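Side-chain contacts in cytochrome oxidase subunit II (Rhodothermus marinus, PDB 1W2L), which supplies the heme c domain of a caa3 oxygen reductase, probably passing electrons toward the copper A centre of the same subunit on the way to oxygen: residues 21-24 / 25-29; 82-85 / 86-89; 91-94 / 95-98. All coordinates share one frame; numbering follows the deposited sequence.

Overall arrangement
Leaving helix 5-15, the chain binds the heme and at once doubles back: contact 1 (21-24 / 25-29) closes this loop on the axial-histidine side of the heme, before strand 41-43. Much later, beyond helix 54-62, contact 2 (82-85 / 86-89) starts the C-terminal helix 85-96, and contact 3 (91-94 / 95-98) finishes it. The three follow one another in series, with neither nesting nor crossing. Contacts 1 and 2 lie on opposite sides of the chain's centre, their own centres about 22 Å apart. Contact 3 touches both: Ile24 packs against Phe94 and Gln98, while Leu83 meets Leu91, so the last helix bridges the heme-binding loop and the segment before its own start.

Contact 1. Residues 21-24 / 25-29; sequences CHSI and DGSRL. With HEC (heme c), chain B.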
loop_
_atom_site.group_PDB
_atom_site.type_symbol
_atom_site.label_atom_id
_atom_site.label_comp_id
_atom_site.label_asym_id
_atom_site.label_seq_id
_atom_site.Cartn_x
_atom_site.Cartn_y
_atom_site.Cartn_z
ATOM N N CYS A 21 -0.552 0.372 -10.378
ATOM C CA CYS A 21 -1.737 -0.295 -9.844
ATOM C C CYS A 21 -2.473 0.534 -8.798
ATOM O O CYS A 21 -3.594 0.179 -8.472
ATOM C CB CYS A 21 -1.360 -1.655 -9.233
ATOM S SG CYS A 21 -0.728 -2.795 -10.491
ATOM N N HIS A 22 -1.836 1.582 -8.268
ATOM C CA HIS A 22 -2.435 2.372 -7.176
ATOM C C HIS A 22 -2.348 3.853 -7.502
ATOM O O HIS A 22 -1.221 4.387 -7.622
ATOM C CB HIS A 22 -1.628 2.143 -5.881
ATOM C CG HIS A 22 -1.713 0.763 -5.307
ATOM N ND1 HIS A 22 -2.834 0.270 -4.687
ATOM C CD2 HIS A 22 -0.762 -0.206 -5.228
ATOM C CE1 HIS A 22 -2.558 -0.972 -4.252
ATOM N NE2 HIS A 22 -1.310 -1.261 -4.580
ATOM N N SER A 23 -3.485 4.511 -7.581
ATOM C CA SER A 23 -3.579 5.933 -7.795
ATOM C C SER A 23 -3.412 6.675 -6.476
ATOM O O SER A 23 -3.457 6.096 -5.413
ATOM C CB SER A 23 -4.886 6.303 -8.436
ATOM O OG SER A 23 -5.897 6.227 -7.431
ATOM N N ILE A 24 -3.246 7.997 -6.607
ATOM C CA ILE A 24 -3.268 8.843 -5.394
ATOM C C ILE A 24 -4.396 9.844 -5.477
ATOM O O ILE A 24 -4.512 10.752 -4.632
ATOM C CB ILE A 24 -1.919 9.515 -5.146
ATOM C CG1 ILE A 24 -1.362 10.355 -6.299
ATOM C CG2 ILE A 24 -0.912 8.471 -4.724
ATOM C CD1 ILE A 24 -0.191 11.227 -5.863
ATOM N N ASP A 25 -5.307 9.704 -6.448
ATOM C CA ASP A 25 -6.394 10.678 -6.645
ATOM C C ASP A 25 -7.804 10.113 -6.436
ATOM O O ASP A 25 -8.812 10.724 -6.774
ATOM C CB ASP A 25 -6.352 11.328 -8.053
ATOM C CG ASP A 25 -6.652 10.304 -9.117
ATOM O OD1 ASP A 25 -6.773 9.073 -8.845
ATOM O OD2 ASP A 25 -6.768 10.741 -10.271
ATOM N N GLY A 26 -7.876 8.923 -5.843
ATOM C CA GLY A 26 -9.114 8.273 -5.562
ATOM C C GLY A 26 -9.622 7.324 -6.593
ATOM O O GLY A 26 -10.549 6.576 -6.303
ATOM N N SER A 27 -9.035 7.311 -7.767
ATOM C CA SER A 27 -9.447 6.430 -8.853
ATOM C C SER A 27 -9.004 4.992 -8.594
ATOM O O SER A 27 -7.982 4.685 -8.037
ATOM C CB SER A 27 -8.906 6.892 -10.203
ATOM O OG SER A 27 -7.476 6.929 -10.220
ATOM N N ARG A 28 -9.833 4.048 -8.979
ATOM C CA ARG A 28 -9.542 2.647 -8.942
ATOM C C ARG A 28 -8.779 2.223 -10.179
ATOM O O ARG A 28 -9.190 2.472 -11.303
ATOM C CB ARG A 28 -10.872 1.846 -8.834
ATOM C CG ARG A 28 -10.644 0.351 -8.778
ATOM C CD ARG A 28 -11.919 -0.431 -8.437
ATOM N NE ARG A 28 -11.667 -1.861 -8.651
ATOM C CZ ARG A 28 -11.998 -2.923 -7.929
ATOM N NH1 ARG A 28 -12.718 -2.751 -6.817
ATOM N NH2 ARG A 28 -11.615 -4.146 -8.354
ATOM N N LEU A 29 -7.650 1.569 -10.012
ATOM C CA LEU A 29 -6.856 1.022 -11.100
ATOM C C LEU A 29 -6.917 -0.494 -10.895
ATOM O O LEU A 29 -7.922 -1.019 -10.393
ATOM C CB LEU A 29 -5.467 1.581 -11.033
ATOM C CG LEU A 29 -5.337 3.074 -11.219
ATOM C CD1 LEU A 29 -3.854 3.448 -11.136
ATOM C CD2 LEU A 29 -5.968 3.475 -12.552
HETATM FE FE HEC B . -0.400 -2.973 -4.014
HETATM C CHA HEC B . -3.129 -3.803 -2.136
HETATM C CHB HEC B . 0.871 -1.222 -1.380
HETATM C CHC HEC B . 2.346 -2.235 -5.864
HETATM C CHD HEC B . -1.860 -4.411 -6.751
HETATM N NA HEC B . -1.010 -2.612 -2.119
HETATM C C1A HEC B . -2.166 -3.075 -1.521
HETATM C C2A HEC B . -2.261 -2.444 -0.229
HETATM C C3A HEC B . -1.126 -1.770 0.001
HETATM C C4A HEC B . -0.308 -1.853 -1.200
HETATM C CMA HEC B . -0.754 -0.906 1.206
HETATM C CAA HEC B . -3.523 -2.511 0.640
HETATM C CBA HEC B . -4.461 -1.445 0.078
HETATM C CGA HEC B . -5.866 -1.296 0.756
HETATM O O1A HEC B . -6.625 -0.610 0.114
HETATM O O2A HEC B . -6.084 -1.931 1.821
HETATM N NB HEC B . 1.285 -1.915 -3.682
HETATM C C1B HEC B . 1.576 -1.264 -2.572
HETATM C C2B HEC B . 2.874 -0.563 -2.705
HETATM C C3B HEC B . 3.316 -0.918 -3.955
HETATM C C4B HEC B . 2.323 -1.724 -4.588
HETATM C CMB HEC B . 3.483 0.328 -1.703
HETATM C CAB HEC B . 4.613 -0.537 -4.630
HETATM C CBB HEC B . 5.811 -0.947 -3.740
HETATM N NC HEC B . 0.171 -3.295 -5.893
HETATM C C1C HEC B . 1.369 -2.877 -6.469
HETATM C C2C HEC B . 1.339 -3.290 -7.895
HETATM C C3C HEC B . 0.177 -3.893 -8.123
HETATM C C4C HEC B . -0.563 -3.927 -6.894
HETATM C CMC HEC B . 2.491 -2.979 -8.850
HETATM C CAC HEC B . -0.423 -4.334 -9.466
HETATM C CBC HEC B . 0.339 -5.358 -10.274
HETATM N ND HEC B . -2.131 -3.955 -4.348
HETATM C C1D HEC B . -2.559 -4.431 -5.550
HETATM C C2D HEC B . -3.891 -4.980 -5.430
HETATM C C3D HEC B . -4.201 -4.819 -4.144
HETATM C C4D HEC B . -3.137 -4.194 -3.449
HETATM C CMD HEC B . -4.667 -5.549 -6.541
HETATM C CAD HEC B . -5.559 -5.242 -3.459
HETATM C CBD HEC B . -5.574 -6.725 -3.099
HETATM C CGD HEC B . -4.776 -6.986 -1.866
HETATM O O1D HEC B . -3.695 -7.641 -1.926
HETATM O O2D HEC B . -5.186 -6.497 -0.771
HETATM O O HOH W 1 -5.872 2.879 -7.655
#
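Ser23 and Ser27 face each other across the loop that follows the CXXCH heme-binding motif of this c-type cytochrome; the motif ends in Cys21 and His22, and the chain then doubles back, Asp25 to Leu29 returning almost antiparallel to Cys21-Ile24. On the outgoing side Cys21 SG makes the thioether to heme CAC. His22 NE2 binds the heme FE at 2.0 Å, with Met76 as the other axial ligand. The ring of His22 is kept from turning by a hydrogen bond from its ND1 to the carbonyl of Pro32.

Asp25 opens the return. Its OD1 accepts from Ser27 N at 3.1 Å, an Asx turn, with the N-H coming from above the carboxylate plane; the same oxygen takes Ser27 OG at 2.6 Å on its syn lone pair. The short aspartate side chain places OD1 within reach of the N-H two residues ahead. Gly26 follows with phi 93° and psi -11°, where a side chain would collide with the carbonyl oxygen of Asp25, and only glycine fits comfortably.

Ser27 then offers its carbonyl across the loop. With its OG lodged between its own N and carbonyl carbon (chi1 76°), Ser23 donates to Ser27 O at 2.7 Å, in the carbonyl plane and on a lone pair. Serine fits this buried place because its short hydroxyl reaches a backbone oxygen and Ser33 OG as well.

Leu29 returns to the outgoing limb, its CB 3.5 Å from Cys21 O and its CD1 over the backbone of His22 and Ser23. Beside it a water accepts from Ser23 N at 2.9 Å and donates to Ser27 O at 2.8 Å.

Contact 2. Residues 82-85 / 86-89; sequences SLSE and REVA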
loop_
_atom_site.group_PDB
_atom_site.type_symbol
_atom_site.label_atom_id
_atom_site.label_comp_id
_atom_site.label_asym_id
_atom_site.label_seq_id
_atom_site.Cartn_x
_atom_site.Cartn_y
_atom_site.Cartn_z
ATOM N N SER A 82 11.361 -8.042 -0.382
ATOM C CA SER A 82 12.761 -7.679 -0.308
ATOM C C SER A 82 13.033 -6.219 -0.016
ATOM O O SER A 82 14.192 -5.833 0.209
ATOM C CB SER A 82 13.405 -8.111 -1.647
ATOM O OG SER A 82 13.336 -7.049 -2.574
ATOM N N LEU A 83 12.020 -5.354 0.112
ATOM C CA LEU A 83 12.290 -3.957 0.421
ATOM C C LEU A 83 12.947 -3.799 1.790
ATOM O O LEU A 83 12.615 -4.487 2.760
ATOM C CB LEU A 83 10.992 -3.138 0.383
ATOM C CG LEU A 83 10.345 -2.979 -0.990
ATOM C CD1 LEU A 83 8.939 -2.465 -0.838
ATOM C CD2 LEU A 83 11.185 -2.083 -1.891
ATOM N N SER A 84 13.857 -2.837 1.860
ATOM C CA SER A 84 14.563 -2.531 3.099
ATOM C C SER A 84 13.665 -1.801 4.107
ATOM O O SER A 84 12.616 -1.281 3.747
ATOM C CB SER A 84 15.762 -1.629 2.850
ATOM O OG SER A 84 15.285 -0.316 2.566
ATOM N N GLU A 85 14.086 -1.767 5.381
ATOM C CA GLU A 85 13.307 -1.096 6.404
ATOM C C GLU A 85 13.102 0.389 6.065
ATOM O O GLU A 85 12.009 0.916 6.283
ATOM C CB GLU A 85 13.959 -1.289 7.782
ATOM C CG GLU A 85 13.678 -2.712 8.300
ATOM C CD GLU A 85 12.239 -3.041 8.651
ATOM O OE1 GLU A 85 11.556 -3.874 8.013
ATOM O OE2 GLU A 85 11.720 -2.472 9.650
ATOM N N ARG A 86 14.114 1.051 5.534
ATOM C CA ARG A 86 13.989 2.489 5.188
ATOM C C ARG A 86 12.978 2.649 4.071
ATOM O O ARG A 86 12.162 3.546 4.100
ATOM C CB ARG A 86 15.355 3.077 4.801
ATOM C CG ARG A 86 15.456 4.435 4.165
ATOM C CD ARG A 86 16.912 4.897 3.986
ATOM N NE ARG A 86 16.958 6.235 3.408
ATOM C CZ ARG A 86 17.098 7.334 2.746
ATOM N NH1 ARG A 86 17.832 7.389 1.604
ATOM N NH2 ARG A 86 16.562 8.532 3.088
ATOM N N GLU A 87 13.046 1.778 3.061
ATOM C CA GLU A 87 12.134 1.888 1.918
ATOM C C GLU A 87 10.708 1.648 2.356
ATOM O O GLU A 87 9.823 2.345 1.893
ATOM C CB GLU A 87 12.539 0.860 0.858
ATOM C CG GLU A 87 13.840 1.261 0.147
ATOM C CD GLU A 87 14.352 0.186 -0.803
ATOM O OE1 GLU A 87 14.186 -1.019 -0.480
ATOM O OE2 GLU A 87 14.946 0.501 -1.863
ATOM N N VAL A 88 10.456 0.663 3.220
ATOM C CA VAL A 88 9.080 0.431 3.683
ATOM C C VAL A 88 8.595 1.652 4.456
ATOM O O VAL A 88 7.463 2.105 4.278
ATOM C CB VAL A 88 8.977 -0.854 4.531
ATOM C CG1 VAL A 88 7.606 -1.002 5.157
ATOM C CG2 VAL A 88 9.310 -2.053 3.633
ATOM N N ALA A 89 9.439 2.153 5.359
ATOM C CA ALA A 89 9.051 3.300 6.149
ATOM C C ALA A 89 8.712 4.495 5.248
ATOM O O ALA A 89 7.749 5.246 5.514
ATOM C CB ALA A 89 10.141 3.685 7.131
#
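A capping box starts the C-terminal helix 85-96 of this cytochrome c domain: Ser84, at the N-cap, and Glu87, three residues on, exchange side-chain-to-backbone hydrogen bonds. Ser84 OG accepts from Glu87 N at 3.1 Å, with an N-H...O angle of 163°. In return, Glu87 OE1 accepts from Ser84 N at 3.0 Å, and this bond is straighter still at 169°; the N-H meets the oxygen on its anti side, slightly out of the carboxylate plane. Glu87 can do this because CG stands anti to its carbonyl carbon (chi1 -72°) and the chain runs extended beyond, carrying the carboxylate back past the serine hydroxyl to the backbone N behind it. Serine suits the cap because its hydroxyl is short enough to stand in for the carbonyl that a preceding helical turn would have supplied.

The regular pattern begins directly afterwards, Val88 N bonding to Ser84 O at 3.0 Å and Ala89 N to Glu85 O. An apolar contact flanks the box: Leu83 CB touches Val88 CG2 at 3.8 Å, while Leu83 CD2 lies against the carboxylate of Glu87, the two side chains crossing at about a right angle. Both Leu83 and Val88 are buried against helix 54-62, Leu83 on Ile61 and Val88 on Leu62. From the first turn Glu85 reaches out to a salt bridge with Arg58 of that same helix.

Two N-H groups at the helix start thus find acceptors in side chains, and the acidic groups of Glu85 and Glu87 probably interact favourably with the positive end of the helix dipole.

Contact 3. Residues 91-94 / 95-98; sequences LIEF and IKQQ
Where helix 85-96 gives way to the C-terminal tail, Phe94 and Gln98 form the close-packed side. The Phe94 ring, buried against Tyr13 and Ala10 of helix 5-15, has Gln98 NE2 over one face, 3.4 Å above its plane and shifted toward the rim, with ring and amide planes 29° apart. That nitrogen also donates to Phe94 O at 2.9 Å, coming from above the carbonyl plane, while the oxygen lies close to the amide plane. The glutamine chain is bent at chi2 (-57°), which folds its amide back over the ring. A flat aromatic side chain offers the amide a broad surface, and glutamine is long enough to reach a carbonyl of the preceding turn.

Leu91 O continues the tight part, accepting from Ile95 N at 2.9 Å and touching Ile95 CG1 at 3.3 Å. Each apolar side chain then goes to its own partners, Leu91 to the heme and Cys18, Ile95 to Leu57.

The other side is looser and wetter. Glu93 and Lys96 run alongside each other in the same direction, and Lys96 NZ makes a salt bridge to the syn lone pair of Glu93 OE1 at 3.2 Å. One water bridges NZ and OE1; another donates to Glu93 OE2. Replacing Lys96 with a leucine would probably leave the Glu93 carboxylate without its charged mate and freer to turn, and would end the weak, long ion pair with Glu54.

Ion pairing outside and apolar packing inside make this the end of an amphipathic helix, the C-terminal helix that crosses the N-terminal one in the cytochrome c fold.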
loop_
_atom_site.group_PDB
_atom_site.type_symbol
_atom_site.label_atom_id
_atom_site.label_comp_id
_atom_site.label_asym_id
_atom_site.label_seq_id
_atom_site.Cartn_x
_atom_site.Cartn_y
_atom_site.Cartn_z
ATOM N N LEU A 91 7.740 4.466 1.989
ATOM C CA LEU A 91 6.486 4.231 1.284
ATOM C C LEU A 91 5.310 4.503 2.196
ATOM O O LEU A 91 4.307 5.059 1.796
ATOM C CB LEU A 91 6.416 2.802 0.729
ATOM C CG LEU A 91 7.252 2.576 -0.535
ATOM C CD1 LEU A 91 7.530 1.108 -0.724
ATOM C CD2 LEU A 91 6.616 3.146 -1.780
ATOM N N ILE A 92 5.392 4.044 3.444
ATOM C CA ILE A 92 4.281 4.276 4.381
ATOM C C ILE A 92 4.102 5.754 4.685
ATOM O O ILE A 92 2.958 6.211 4.760
ATOM C CB ILE A 92 4.455 3.356 5.596
ATOM C CG1 ILE A 92 4.219 1.922 5.120
ATOM C CG2 ILE A 92 3.494 3.756 6.708
ATOM C CD1 ILE A 92 4.423 0.848 6.160
ATOM N N GLU A 93 5.206 6.487 4.860
ATOM C CA GLU A 93 5.074 7.925 5.088
ATOM C C GLU A 93 4.362 8.604 3.914
ATOM O O GLU A 93 3.480 9.453 4.080
ATOM C CB GLU A 93 6.427 8.536 5.384
ATOM C CG GLU A 93 6.859 8.249 6.808
ATOM C CD GLU A 93 5.843 8.384 7.925
ATOM O OE1 GLU A 93 5.491 7.352 8.540
ATOM O OE2 GLU A 93 5.365 9.508 8.150
ATOM N N PHE A 94 4.741 8.199 2.705
ATOM C CA PHE A 94 4.083 8.747 1.516
ATOM C C PHE A 94 2.604 8.376 1.497
ATOM O O PHE A 94 1.733 9.223 1.265
ATOM C CB PHE A 94 4.772 8.217 0.269
ATOM C CG PHE A 94 4.090 8.582 -1.030
ATOM C CD1 PHE A 94 4.258 9.867 -1.556
ATOM C CD2 PHE A 94 3.277 7.725 -1.716
ATOM C CE1 PHE A 94 3.635 10.233 -2.746
ATOM C CE2 PHE A 94 2.662 8.075 -2.905
ATOM C CZ PHE A 94 2.829 9.338 -3.437
ATOM N N ILE A 95 2.279 7.116 1.783
ATOM C CA ILE A 95 0.851 6.711 1.811
ATOM C C ILE A 95 0.078 7.491 2.855
ATOM O O ILE A 95 -1.044 7.915 2.539
ATOM C CB ILE A 95 0.671 5.193 2.031
ATOM C CG1 ILE A 95 1.230 4.424 0.857
ATOM C CG2 ILE A 95 -0.769 4.830 2.344
ATOM C CD1 ILE A 95 1.306 2.941 1.135
ATOM N N LYS A 96 0.625 7.656 4.047
ATOM C CA LYS A 96 -0.144 8.279 5.128
ATOM C C LYS A 96 -0.583 9.672 4.786
ATOM O O LYS A 96 -1.597 10.131 5.317
ATOM C CB LYS A 96 0.675 8.365 6.420
ATOM C CG LYS A 96 0.852 7.060 7.142
ATOM C CD LYS A 96 1.575 7.093 8.460
ATOM C CE LYS A 96 1.971 8.418 9.030
ATOM N NZ LYS A 96 2.822 8.036 10.246
ATOM N N GLN A 97 0.208 10.349 3.958
ATOM C CA GLN A 97 -0.183 11.709 3.613
ATOM C C GLN A 97 -1.107 11.812 2.404
ATOM O O GLN A 97 -1.500 12.913 1.990
ATOM C CB GLN A 97 1.075 12.514 3.368
ATOM C CG GLN A 97 2.405 11.889 3.144
ATOM C CD GLN A 97 3.461 12.983 2.993
ATOM O OE1 GLN A 97 3.977 13.246 1.908
ATOM N NE2 GLN A 97 3.771 13.605 4.121
ATOM N N GLN A 98 -1.517 10.704 1.796
ATOM C CA GLN A 98 -2.512 10.772 0.718
ATOM C C GLN A 98 -3.896 10.760 1.325
ATOM O O GLN A 98 -4.404 9.703 1.730
ATOM C CB GLN A 98 -2.349 9.622 -0.280
ATOM C CG GLN A 98 -0.897 9.432 -0.699
ATOM C CD GLN A 98 -0.316 10.694 -1.294
ATOM O OE1 GLN A 98 -0.951 11.384 -2.120
ATOM N NE2 GLN A 98 0.894 10.969 -0.849
HETATM O O HOH W 2 3.673 11.078 6.313
HETATM O O HOH W 3 4.879 6.609 10.868
#